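Local coordinates for protein tubulin-binding cofactor A (Leishmania major, PDB 4CQI) that probably acts early in the tubulin folding pathway, capturing and stabilising beta-tubulin in a quasi-native state as a small helical chaperone, at residues N24-R29 with T105-L111; V32-K36 with L114-M119; V85-M89 with G122-V126. All coordinates share one frame; numbering follows the deposited sequence. Where two conformers were deposited one is given.

Contact 1 of 3, residues N24-R29 with T105-L111; sequences NEKTLR and TVSNEEL
Glu-25 OE2 is held by two groups: by Asn-108 ND2 across the contact, 3.0 Å away, and by Arg-29 NH2 from one turn further along its own helix. The amide bond is nearly straight, its N-H...O angle 174°; the oxygen lies in the amide plane of Asn-108 and is met almost along its C-O axis, with carboxylate and amide planes turned 77° apart. Arg-29 NH2 also forms a salt bridge with Glu-25 OE2 at 2.8 Å, though as a hydrogen bond it is weak, because it is bent. Glu-25 was modelled in two conformers, and the grip need not be permanent. An extended chain, with CG anti to the backbone N (chi1 -176°), lets glutamate reach over to the loop.

Asn-108 does double duty. While its ND2 faces the carboxylate, Asn-108 OD1 accepts from Leu-111 N at 3.0 Å, the donor standing above the carbonyl plane, which makes Asn-108 the N-cap of helix 109-125. The loop before this third helix of the TBCA three-helix bundle is thus pinned to the first turns of helix 23-62.

Beside these polar groups runs an apolar seam. Leu-28 and Leu-111 lie side by side, pointing opposite ways, Leu-28 CD2 coming 3.8 Å from Leu-111 CG. Branched and compact, they fill the space between the helices, and Leu-28 also rests on Leu-95 and Leu-99 of helix 67-100. Leu-111 CD2 lies over one face of the Arg-29 guanidinium, toward its rim, and touches Glu-25 CG at 3.7 Å. Val-106 is buried; Val-106 CG2 lies 3.5 Å from Asn-24 ND2 and packs more loosely on Leu-28 CD2. The same ND2 donates to the carbonyl of Glu-102, tying helix 23-62 to the chain just before Thr-105.

Contact 2 of 3, residues V32-K36 with L114-M119; sequences VSALK and LARATM
Apolar packing carries this contact, Val-32 and Leu-35 on one helix meeting Leu-114, Ala-115, Thr-118 and Met-119 on the other. The two methyls of Val-32 are divided between neighbours: Val-32 CG2 presses on Ala-115 CB at 3.6 Å, where a small residue admits the beta-branched one, while Val-32 CG1 sits 4.0 Å from Leu-114 CG. Leu-35 and Thr-118 overlap flank to flank, each coming from its own helix, with Leu-35 CD2 3.6 Å from Thr-118 CG2 and lying beside Met-119 CG as well.

The polar part is internal to helix 109-125. Thr-118 is buried, yet its hydroxyl is satisfied: Thr-118 OG1 donates to Leu-114 O at 2.7 Å, on the face of that carbonyl opposite the one used by Thr-118 N. OG1 stands beside the backbone N, anti to the carbonyl carbon (chi1 -56°), and CG2 is anti to the backbone N. This suits threonine here: the methyl packs across the contact while the hydroxyl is satisfied within its own helix.

The axes of the segments 32-36 and 114-119 run in roughly the same direction, 22° apart, and approach to 9.9 Å. Helix 67-100 completes the bundle: Leu-35 also touches Ser-91 and Val-92, and Met-119 touches Leu-95 and Leu-99.

Contact 3 of 3, residues V85-M89 with G122-V126; sequences VNRIM and GQAAV
The last turn of helix 109-125 closes onto the middle helix of the three-helix bundle here, helix 67-100. The pairing is antiparallel: Val-85 lies nearest Val-126, and Ile-88, one turn on, nearest Gly-122. No hydrogen bond crosses the interface, which is made largely by methyl groups and a thioether.

At Gly-122 the side chain of Ile-88 packs directly on the backbone, with Ile-88 CG2 3.8 Å from Gly-122 CA. The missing CB is what admits the methyl, since the direction it would take points at Ile-88. Ile-88, buried, spends its branches in different directions. CG2 faces the glycine, whereas CD1 lies loosely against both Ala-125 CB and Val-126 CG1, and the residue also touches Leu-35, Thr-38 and Leu-42 of helix 23-62, so that one branched side chain packs on both other helices.

Val-126 is the first residue to leave helical geometry, although its N-H still bonds to Gly-122 O, and it gives the larger share of the surface on its side. Val-126 CG1 meets Val-85 CG1 at 3.7 Å, the two valines being short and rigid enough to fit between the backbones.

Met-89 lies at the edge of the contact. Bends at chi2 (-68°) and chi3 (83°) curl its flexible thioether round to the C-terminal helix, where Met-89 CE comes 4.0 Å from Gln-123 OE1, the two side chains crossing at about a right angle. With Val-126 the approach is tip to tip, Met-89 SD lying 3.9 Å from Val-126 CG2.

How the contacts relate
From the N terminus, helix 23-62 supplies 24-29 and then 32-36 before the chain turns back along helix 67-100, which carries 85-89; helix 109-125 and the loop before it provide all three closing partners. Contact 1 closes a loop of 75 intervening residues, contact 2 one of 77, and contact 3 one of only 32. Each pair of contacts crosses and none nests. Contacts 1 and 2 join the first and third helices and touch through Leu-28 and Ala-115. Contact 3 joins the second and third, meeting contact 2 where Leu-35 packs against the Ile-88 carbonyl. Contacts 1 and 3 stay about 13 Å apart at their nearest atoms.

Contact 1 of 3, residues N24-R29 with T105-L111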
ATOM      1  N   ASN A  24       6.349  -5.160 -23.054  1.00 22.79           N
ATOM      2  CA  ASN A  24       5.168  -4.568 -22.432  1.00 23.54           C
ATOM      3  C   ASN A  24       4.534  -5.493 -21.385  1.00 24.14           C
ATOM      4  O   ASN A  24       3.975  -5.036 -20.374  1.00 20.12           O
ATOM      5  CB  ASN A  24       4.128  -4.115 -23.448  1.00 25.58           C
ATOM      6  CG  ASN A  24       3.660  -5.219 -24.383  1.00 27.39           C
ATOM      7  OD1 ASN A  24       4.336  -6.252 -24.566  1.00 28.22           O
ATOM      8  ND2 ASN A  24       2.501  -4.984 -25.013  1.00 29.06           N
ATOM      9  N   GLU A  25       4.634  -6.805 -21.621  1.00 23.72           N
ATOM     10  CA  GLU A  25       4.131  -7.806 -20.674  0.50 23.57           C
ATOM     11  C   GLU A  25       4.961  -7.739 -19.406  1.00 22.26           C
ATOM     12  O   GLU A  25       4.430  -7.755 -18.297  1.00 22.43           O
ATOM     13  CB  GLU A  25       4.200  -9.231 -21.282  0.50 24.57           C
ATOM     14  CG  GLU A  25       3.612 -10.311 -20.379  0.50 24.63           C
ATOM     15  CD  GLU A  25       3.643 -11.735 -20.948  0.50 26.57           C
ATOM     16  OE1 GLU A  25       4.470 -12.068 -21.836  0.50 26.68           O
ATOM     17  OE2 GLU A  25       2.838 -12.544 -20.455  0.50 27.25           O
ATOM     18  N   LYS A  26       6.280  -7.679 -19.585  1.00 22.35           N
ATOM     19  CA  LYS A  26       7.239  -7.659 -18.480  1.00 24.30           C
ATOM     20  C   LYS A  26       7.038  -6.414 -17.598  1.00 21.99           C
ATOM     21  O   LYS A  26       7.042  -6.489 -16.339  1.00 19.84           O
ATOM     22  CB  LYS A  26       8.675  -7.690 -19.027  1.00 28.21           C
ATOM     23  CG  LYS A  26       9.759  -7.585 -17.970  1.00 33.03           C
ATOM     24  CD  LYS A  26      11.131  -7.265 -18.560  1.00 37.90           C
ATOM     25  CE  LYS A  26      12.168  -6.985 -17.468  1.00 39.52           C
ATOM     26  NZ  LYS A  26      12.847  -8.234 -16.996  1.00 44.64           N
ATOM     27  N   THR A  27       6.873  -5.270 -18.252  1.00 18.38           N
ATOM     28  CA  THR A  27       6.643  -3.996 -17.539  1.00 18.25           C
ATOM     29  C   THR A  27       5.315  -4.042 -16.783  1.00 17.99           C
ATOM     30  O   THR A  27       5.243  -3.639 -15.591  1.00 17.10           O
ATOM     31  CB  THR A  27       6.716  -2.828 -18.528  1.00 18.76           C
ATOM     32  OG1 THR A  27       8.076  -2.748 -19.004  1.00 20.82           O
ATOM     33  CG2 THR A  27       6.324  -1.521 -17.885  1.00 17.83           C
ATOM     34  N   LEU A  28       4.272  -4.526 -17.445  1.00 16.82           N
ATOM     35  CA  LEU A  28       2.963  -4.659 -16.784  1.00 18.61           C
ATOM     36  C   LEU A  28       3.044  -5.502 -15.510  1.00 19.19           C
ATOM     37  O   LEU A  28       2.479  -5.143 -14.468  1.00 17.45           O
ATOM     38  CB  LEU A  28       1.909  -5.207 -17.731  1.00 18.91           C
ATOM     39  CG  LEU A  28       0.462  -5.283 -17.268  1.00 19.80           C
ATOM     40  CD1 LEU A  28      -0.038  -3.937 -16.724  1.00 18.41           C
ATOM     41  CD2 LEU A  28      -0.466  -5.785 -18.398  1.00 18.31           C
ATOM     42  N   ARG A  29       3.738  -6.633 -15.611  1.00 20.42           N
ATOM     43  CA  ARG A  29       3.951  -7.527 -14.469  1.00 22.22           C
ATOM     44  C   ARG A  29       4.640  -6.817 -13.307  1.00 21.07           C
ATOM     45  O   ARG A  29       4.196  -6.929 -12.154  1.00 19.94           O
ATOM     46  CB  ARG A  29       4.761  -8.757 -14.951  1.00 26.48           C
ATOM     47  CG  ARG A  29       4.765  -9.971 -14.048  1.00 35.55           C
ATOM     48  CD  ARG A  29       5.416 -11.165 -14.773  1.00 38.05           C
ATOM     49  NE  ARG A  29       4.496 -11.823 -15.721  1.00 42.60           N
ATOM     50  CZ  ARG A  29       4.649 -11.916 -17.047  1.00 44.63           C
ATOM     51  NH1 ARG A  29       5.714 -11.393 -17.665  1.00 53.02           N
ATOM     52  NH2 ARG A  29       3.730 -12.548 -17.775  1.00 44.51           N
ATOM     53  N   THR A 105      -1.703  -3.206 -25.570  1.00 28.13           N
ATOM     54  CA  THR A 105      -1.589  -4.247 -26.571  1.00 29.04           C
ATOM     55  C   THR A 105      -1.253  -5.596 -25.955  1.00 31.02           C
ATOM     56  O   THR A 105      -1.098  -6.587 -26.696  1.00 31.39           O
ATOM     57  CB  THR A 105      -0.539  -3.916 -27.677  1.00 27.26           C
ATOM     58  OG1 THR A 105       0.707  -3.523 -27.105  1.00 25.49           O
ATOM     59  CG2 THR A 105      -1.063  -2.827 -28.586  1.00 27.15           C
ATOM     60  N   VAL A 106      -1.180  -5.671 -24.620  1.00 28.00           N
ATOM     61  CA  VAL A 106      -0.805  -6.916 -23.999  1.00 29.03           C
ATOM     62  C   VAL A 106      -1.908  -7.934 -24.386  1.00 28.38           C
ATOM     63  O   VAL A 106      -3.108  -7.610 -24.390  1.00 29.82           O
ATOM     64  CB  VAL A 106      -0.594  -6.766 -22.465  1.00 27.32           C
ATOM     65  CG1 VAL A 106      -0.548  -8.138 -21.808  1.00 27.42           C
ATOM     66  CG2 VAL A 106       0.709  -5.993 -22.210  1.00 26.17           C
ATOM     67  N   SER A 107      -1.493  -9.123 -24.803  1.00 35.53           N
ATOM     68  CA  SER A 107      -2.458 -10.140 -25.277  1.00 39.41           C
ATOM     69  C   SER A 107      -2.790 -11.146 -24.171  1.00 40.24           C
ATOM     70  O   SER A 107      -3.754 -11.922 -24.287  1.00 42.88           O
ATOM     71  CB  SER A 107      -1.918 -10.882 -26.501  1.00 40.47           C
ATOM     72  OG  SER A 107      -0.642 -11.442 -26.231  1.00 43.96           O
ATOM     73  N   ASN A 108      -1.978 -11.136 -23.113  1.00 35.61           N
ATOM     74  CA  ASN A 108      -2.172 -12.044 -21.988  1.00 29.49           C
ATOM     75  C   ASN A 108      -3.385 -11.630 -21.179  1.00 31.29           C
ATOM     76  O   ASN A 108      -3.304 -10.748 -20.312  1.00 28.66           O
ATOM     77  CB  ASN A 108      -0.916 -12.064 -21.147  1.00 28.20           C
ATOM     78  CG  ASN A 108      -1.013 -13.019 -19.979  1.00 25.28           C
ATOM     79  OD1 ASN A 108      -2.110 -13.376 -19.551  1.00 24.77           O
ATOM     80  ND2 ASN A 108       0.118 -13.392 -19.442  1.00 27.22           N
ATOM     81  N   GLU A 109      -4.511 -12.268 -21.475  1.00 27.55           N
ATOM     82  CA  GLU A 109      -5.773 -12.019 -20.812  1.00 28.70           C
ATOM     83  C   GLU A 109      -5.756 -12.147 -19.264  1.00 26.48           C
ATOM     84  O   GLU A 109      -6.411 -11.374 -18.566  1.00 23.61           O
ATOM     85  CB  GLU A 109      -6.790 -13.011 -21.387  1.00 34.79           C
ATOM     86  CG  GLU A 109      -8.151 -13.113 -20.739  1.00 38.57           C
ATOM     87  CD  GLU A 109      -8.977 -14.288 -21.316  1.00 45.02           C
ATOM     88  OE1 GLU A 109      -8.934 -14.541 -22.548  1.00 43.35           O
ATOM     89  OE2 GLU A 109      -9.671 -14.968 -20.531  1.00 46.32           O
ATOM     90  N   GLU A 110      -5.076 -13.156 -18.743  1.00 24.61           N
ATOM     91  CA  GLU A 110      -5.015 -13.366 -17.287  1.00 22.39           C
ATOM     92  C   GLU A 110      -4.198 -12.267 -16.568  1.00 21.09           C
ATOM     93  O   GLU A 110      -4.556 -11.869 -15.435  1.00 17.50           O
ATOM     94  CB  GLU A 110      -4.457 -14.756 -16.939  1.00 23.33           C
ATOM     95  CG  GLU A 110      -5.489 -15.872 -17.193  1.00 24.23           C
ATOM     96  CD  GLU A 110      -5.648 -16.210 -18.659  1.00 26.32           C
ATOM     97  OE1 GLU A 110      -4.666 -16.024 -19.409  1.00 28.90           O
ATOM     98  OE2 GLU A 110      -6.755 -16.669 -19.064  1.00 27.00           O
ATOM     99  N   LEU A 111      -3.128 -11.779 -17.204  1.00 21.06           N
ATOM    100  CA  LEU A 111      -2.363 -10.636 -16.653  1.00 20.39           C
ATOM    101  C   LEU A 111      -3.184  -9.358 -16.680  1.00 21.22           C
ATOM    102  O   LEU A 111      -3.148  -8.574 -15.721  1.00 18.86           O
ATOM    103  CB  LEU A 111      -1.049 -10.407 -17.403  1.00 23.57           C
ATOM    104  CG  LEU A 111      -0.127  -9.279 -16.930  1.00 21.25           C
ATOM    105  CD1 LEU A 111       0.229  -9.378 -15.459  1.00 21.75           C
ATOM    106  CD2 LEU A 111       1.138  -9.278 -17.767  1.00 22.07           C
TER

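Contact 2 of 3, residues V32-K36 with L114-M119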
ATOM      1  N   VAL A  32       2.214  -4.367 -11.698  1.00 14.86           N
ATOM      2  CA  VAL A  32       1.189  -5.069 -10.925  1.00 15.84           C
ATOM      3  C   VAL A  32       1.792  -5.529  -9.606  1.00 16.28           C
ATOM      4  O   VAL A  32       1.163  -5.365  -8.547  1.00 16.78           O
ATOM      5  CB  VAL A  32       0.564  -6.242 -11.725  1.00 15.39           C
ATOM      6  CG1 VAL A  32      -0.271  -7.161 -10.818  1.00 14.98           C
ATOM      7  CG2 VAL A  32      -0.276  -5.670 -12.867  1.00 14.71           C
ATOM      8  N   SER A  33       2.995  -6.088  -9.645  1.00 16.25           N
ATOM      9  CA  SER A  33       3.671  -6.548  -8.416  0.50 17.57           C
ATOM     10  C   SER A  33       3.949  -5.380  -7.484  1.00 18.07           C
ATOM     11  O   SER A  33       3.744  -5.468  -6.240  1.00 17.80           O
ATOM     12  CB  SER A  33       4.967  -7.305  -8.733  0.50 18.41           C
ATOM     13  OG  SER A  33       5.693  -7.599  -7.547  0.50 20.35           O
ATOM     14  N   ALA A  34       4.403  -4.266  -8.047  1.00 17.79           N
ATOM     15  CA  ALA A  34       4.642  -3.083  -7.230  1.00 17.38           C
ATOM     16  C   ALA A  34       3.367  -2.601  -6.510  1.00 16.53           C
ATOM     17  O   ALA A  34       3.413  -2.249  -5.304  1.00 16.49           O
ATOM     18  CB  ALA A  34       5.246  -1.982  -8.102  1.00 18.14           C
ATOM     19  N   LEU A  35       2.236  -2.575  -7.230  1.00 15.37           N
ATOM     20  CA  LEU A  35       0.969  -2.121  -6.696  1.00 15.44           C
ATOM     21  C   LEU A  35       0.515  -3.057  -5.554  1.00 16.38           C
ATOM     22  O   LEU A  35       0.080  -2.600  -4.486  1.00 14.09           O
ATOM     23  CB  LEU A  35      -0.123  -2.037  -7.774  1.00 14.25           C
ATOM     24  CG  LEU A  35      -1.550  -1.759  -7.272  1.00 14.12           C
ATOM     25  CD1 LEU A  35      -1.692  -0.538  -6.337  1.00 13.03           C
ATOM     26  CD2 LEU A  35      -2.523  -1.653  -8.438  1.00 13.74           C
ATOM     27  N   LYS A  36       0.605  -4.357  -5.814  1.00 16.55           N
ATOM     28  CA  LYS A  36       0.264  -5.341  -4.808  1.00 18.76           C
ATOM     29  C   LYS A  36       1.060  -5.087  -3.517  1.00 17.63           C
ATOM     30  O   LYS A  36       0.482  -5.127  -2.424  1.00 17.17           O
ATOM     31  CB  LYS A  36       0.553  -6.761  -5.356  1.00 22.75           C
ATOM     32  CG  LYS A  36       0.163  -7.880  -4.403  1.00 28.08           C
ATOM     33  CD  LYS A  36       0.293  -9.260  -5.068  1.00 33.19           C
ATOM     34  CE  LYS A  36       0.849 -10.343  -4.129  1.00 40.55           C
ATOM     35  NZ  LYS A  36       0.101 -10.555  -2.851  1.00 42.57           N
ATOM     36  N   LEU A 114      -5.659  -9.725 -13.875  1.00 16.63           N
ATOM     37  CA  LEU A 114      -4.959  -9.520 -12.628  1.00 17.50           C
ATOM     38  C   LEU A 114      -4.662  -8.010 -12.383  1.00 16.61           C
ATOM     39  O   LEU A 114      -4.795  -7.521 -11.259  1.00 16.27           O
ATOM     40  CB  LEU A 114      -3.662 -10.295 -12.643  1.00 17.08           C
ATOM     41  CG  LEU A 114      -2.808 -10.170 -11.397  1.00 17.62           C
ATOM     42  CD1 LEU A 114      -3.592 -10.644 -10.179  1.00 19.48           C
ATOM     43  CD2 LEU A 114      -1.507 -10.937 -11.583  1.00 18.51           C
ATOM     44  N   ALA A 115      -4.213  -7.307 -13.416  1.00 16.08           N
ATOM     45  CA  ALA A 115      -3.948  -5.864 -13.274  1.00 16.16           C
ATOM     46  C   ALA A 115      -5.247  -5.132 -12.874  1.00 16.87           C
ATOM     47  O   ALA A 115      -5.273  -4.308 -11.931  1.00 14.94           O
ATOM     48  CB  ALA A 115      -3.381  -5.280 -14.582  1.00 14.56           C
ATOM     49  N   ARG A 116      -6.360  -5.440 -13.545  1.00 18.41           N
ATOM     50  CA  ARG A 116      -7.633  -4.836 -13.169  1.00 21.89           C
ATOM     51  C   ARG A 116      -8.094  -5.226 -11.748  1.00 19.51           C
ATOM     52  O   ARG A 116      -8.582  -4.371 -10.987  1.00 17.42           O
ATOM     53  CB  ARG A 116      -8.715  -5.147 -14.192  1.00 26.12           C
ATOM     54  CG  ARG A 116      -8.434  -4.516 -15.550  1.00 32.85           C
ATOM     55  CD  ARG A 116      -9.659  -4.598 -16.461  1.00 42.27           C
ATOM     56  NE  ARG A 116      -9.626  -5.754 -17.356  1.00 48.99           N
ATOM     57  CZ  ARG A 116      -9.024  -5.784 -18.546  1.00 54.28           C
ATOM     58  NH1 ARG A 116      -8.371  -4.717 -19.026  1.00 54.86           N
ATOM     59  NH2 ARG A 116      -9.079  -6.901 -19.265  1.00 57.80           N
ATOM     60  N   ALA A 117      -7.969  -6.503 -11.382  1.00 17.88           N
ATOM     61  CA  ALA A 117      -8.299  -6.948 -10.007  1.00 18.25           C
ATOM     62  C   ALA A 117      -7.486  -6.217  -8.913  1.00 16.74           C
ATOM     63  O   ALA A 117      -8.027  -5.828  -7.848  1.00 15.36           O
ATOM     64  CB  ALA A 117      -8.122  -8.484  -9.878  1.00 17.21           C
ATOM     65  N   THR A 118      -6.208  -6.010  -9.200  1.00 16.24           N
ATOM     66  CA  THR A 118      -5.258  -5.426  -8.231  1.00 15.95           C
ATOM     67  C   THR A 118      -5.557  -3.939  -8.090  1.00 16.27           C
ATOM     68  O   THR A 118      -5.571  -3.416  -6.972  1.00 15.97           O
ATOM     69  CB  THR A 118      -3.801  -5.661  -8.675  1.00 16.07           C
ATOM     70  OG1 THR A 118      -3.584  -7.064  -8.856  1.00 15.10           O
ATOM     71  CG2 THR A 118      -2.796  -5.172  -7.631  1.00 15.58           C
ATOM     72  N   MET A 119      -5.851  -3.249  -9.208  1.00 15.72           N
ATOM     73  CA  MET A 119      -6.356  -1.866  -9.113  1.00 17.23           C
ATOM     74  C   MET A 119      -7.633  -1.766  -8.295  1.00 17.51           C
ATOM     75  O   MET A 119      -7.742  -0.891  -7.422  1.00 17.25           O
ATOM     76  CB  MET A 119      -6.543  -1.245 -10.515  1.00 17.81           C
ATOM     77  CG  MET A 119      -5.236  -1.033 -11.238  1.00 20.05           C
ATOM     78  SD  MET A 119      -5.404  -0.111 -12.800  1.00 25.49           S
ATOM     79  CE  MET A 119      -6.223  -1.326 -13.788  1.00 23.33           C
TER

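Contact 3 of 3, residues V85-M89 with G122-V126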
ATOM      1  N   VAL A  85      -1.552   5.176   1.708  1.00 12.61           N
ATOM      2  CA  VAL A  85      -2.637   5.442   0.788  1.00 12.39           C
ATOM      3  C   VAL A  85      -2.130   6.193  -0.446  1.00 11.66           C
ATOM      4  O   VAL A  85      -2.496   5.848  -1.580  1.00 12.21           O
ATOM      5  CB  VAL A  85      -3.749   6.281   1.457  1.00 12.44           C
ATOM      6  CG1 VAL A  85      -4.697   6.848   0.395  1.00 13.31           C
ATOM      7  CG2 VAL A  85      -4.522   5.455   2.485  1.00 13.19           C
ATOM      8  N   ASN A  86      -1.320   7.227  -0.241  1.00 12.08           N
ATOM      9  CA  ASN A  86      -0.820   8.059  -1.372  1.00 11.93           C
ATOM     10  C   ASN A  86       0.023   7.219  -2.347  1.00 12.96           C
ATOM     11  O   ASN A  86      -0.092   7.385  -3.575  1.00 12.63           O
ATOM     12  CB  ASN A  86      -0.055   9.281  -0.860  1.00 11.63           C
ATOM     13  CG  ASN A  86      -0.928  10.204  -0.033  1.00 12.41           C
ATOM     14  OD1 ASN A  86      -2.166  10.166  -0.166  1.00 11.71           O
ATOM     15  ND2 ASN A  86      -0.293  11.024   0.878  1.00 11.29           N
ATOM     16  N   ARG A  87       0.817   6.300  -1.797  1.00 13.69           N
ATOM     17  CA  ARG A  87       1.604   5.382  -2.609  1.00 14.87           C
ATOM     18  C   ARG A  87       0.753   4.417  -3.395  1.00 13.30           C
ATOM     19  O   ARG A  87       1.062   4.131  -4.559  1.00 13.96           O
ATOM     20  CB  ARG A  87       2.669   4.624  -1.782  1.00 17.29           C
ATOM     21  CG  ARG A  87       3.752   5.493  -1.146  1.00 21.42           C
ATOM     22  CD  ARG A  87       4.560   4.693  -0.127  1.00 25.04           C
ATOM     23  NE  ARG A  87       5.338   3.613  -0.765  1.00 28.35           N
ATOM     24  CZ  ARG A  87       5.180   2.310  -0.562  1.00 30.75           C
ATOM     25  NH1 ARG A  87       4.272   1.829   0.302  1.00 26.85           N
ATOM     26  NH2 ARG A  87       5.981   1.475  -1.217  1.00 36.93           N
ATOM     27  N   ILE A  88      -0.330   3.900  -2.811  1.00 13.10           N
ATOM     28  CA  ILE A  88      -1.247   3.044  -3.551  1.00 12.50           C
ATOM     29  C   ILE A  88      -1.822   3.815  -4.697  1.00 13.58           C
ATOM     30  O   ILE A  88      -1.803   3.357  -5.845  1.00 12.75           O
ATOM     31  CB  ILE A  88      -2.416   2.506  -2.702  1.00 12.75           C
ATOM     32  CG1 ILE A  88      -1.902   1.501  -1.656  1.00 12.63           C
ATOM     33  CG2 ILE A  88      -3.460   1.830  -3.594  1.00 12.65           C
ATOM     34  CD1 ILE A  88      -2.913   1.236  -0.516  1.00 13.42           C
ATOM     35  N   MET A  89      -2.341   5.020  -4.408  1.00 14.25           N
ATOM     36  CA  MET A  89      -2.949   5.800  -5.475  1.00 14.27           C
ATOM     37  C   MET A  89      -1.982   6.166  -6.593  1.00 12.92           C
ATOM     38  O   MET A  89      -2.383   6.141  -7.748  1.00 13.46           O
ATOM     39  CB  MET A  89      -3.653   7.028  -4.905  1.00 16.47           C
ATOM     40  CG  MET A  89      -4.797   6.718  -3.969  1.00 17.65           C
ATOM     41  SD  MET A  89      -6.221   5.949  -4.770  1.00 23.19           S
ATOM     42  CE  MET A  89      -5.812   4.262  -4.850  1.00 22.25           C
ATOM     43  N   GLY A 122      -6.773  -2.039  -4.702  1.00 18.18           N
ATOM     44  CA  GLY A 122      -6.212  -0.742  -4.210  1.00 19.06           C
ATOM     45  C   GLY A 122      -7.278   0.317  -3.926  1.00 19.69           C
ATOM     46  O   GLY A 122      -7.271   0.947  -2.870  1.00 18.80           O
ATOM     47  N   GLN A 123      -8.223   0.474  -4.851  1.00 18.73           N
ATOM     48  CA  GLN A 123      -9.325   1.402  -4.670  1.00 20.37           C
ATOM     49  C   GLN A 123     -10.177   1.026  -3.466  1.00 20.41           C
ATOM     50  O   GLN A 123     -10.647   1.893  -2.731  1.00 21.70           O
ATOM     51  CB  GLN A 123     -10.224   1.402  -5.896  1.00 22.32           C
ATOM     52  CG  GLN A 123      -9.560   1.879  -7.165  1.00 25.48           C
ATOM     53  CD  GLN A 123      -9.414   3.369  -7.216  1.00 28.47           C
ATOM     54  OE1 GLN A 123      -9.535   4.070  -6.197  1.00 27.60           O
ATOM     55  NE2 GLN A 123      -9.221   3.878  -8.417  1.00 28.20           N
ATOM     56  N   ALA A 124     -10.397  -0.267  -3.279  1.00 18.73           N
ATOM     57  CA  ALA A 124     -11.128  -0.757  -2.103  1.00 20.49           C
ATOM     58  C   ALA A 124     -10.361  -0.437  -0.826  1.00 22.49           C
ATOM     59  O   ALA A 124     -10.935   0.011   0.163  1.00 23.85           O
ATOM     60  CB  ALA A 124     -11.361  -2.245  -2.214  1.00 19.23           C
ATOM     61  N   ALA A 125      -9.056  -0.647  -0.862  1.00 22.67           N
ATOM     62  CA  ALA A 125      -8.225  -0.439   0.334  1.00 26.77           C
ATOM     63  C   ALA A 125      -8.253   1.002   0.827  1.00 29.08           C
ATOM     64  O   ALA A 125      -8.268   1.241   2.031  1.00 32.14           O
ATOM     65  CB  ALA A 125      -6.810  -0.931   0.088  1.00 24.32           C
ATOM     66  N   VAL A 126      -8.280   1.963  -0.081  1.00 33.01           N
ATOM     67  CA  VAL A 126      -8.512   3.372   0.280  1.00 39.05           C
ATOM     68  C   VAL A 126     -10.039   3.509   0.321  1.00 43.40           C
ATOM     69  O   VAL A 126     -10.723   2.498   0.375  1.00 49.05           O
ATOM     70  CB  VAL A 126      -7.772   4.337  -0.697  1.00 36.00           C
ATOM     71  CG1 VAL A 126      -6.336   3.838  -0.922  1.00 36.53           C
ATOM     72  CG2 VAL A 126      -8.524   4.459  -2.015  1.00 37.70           C
TER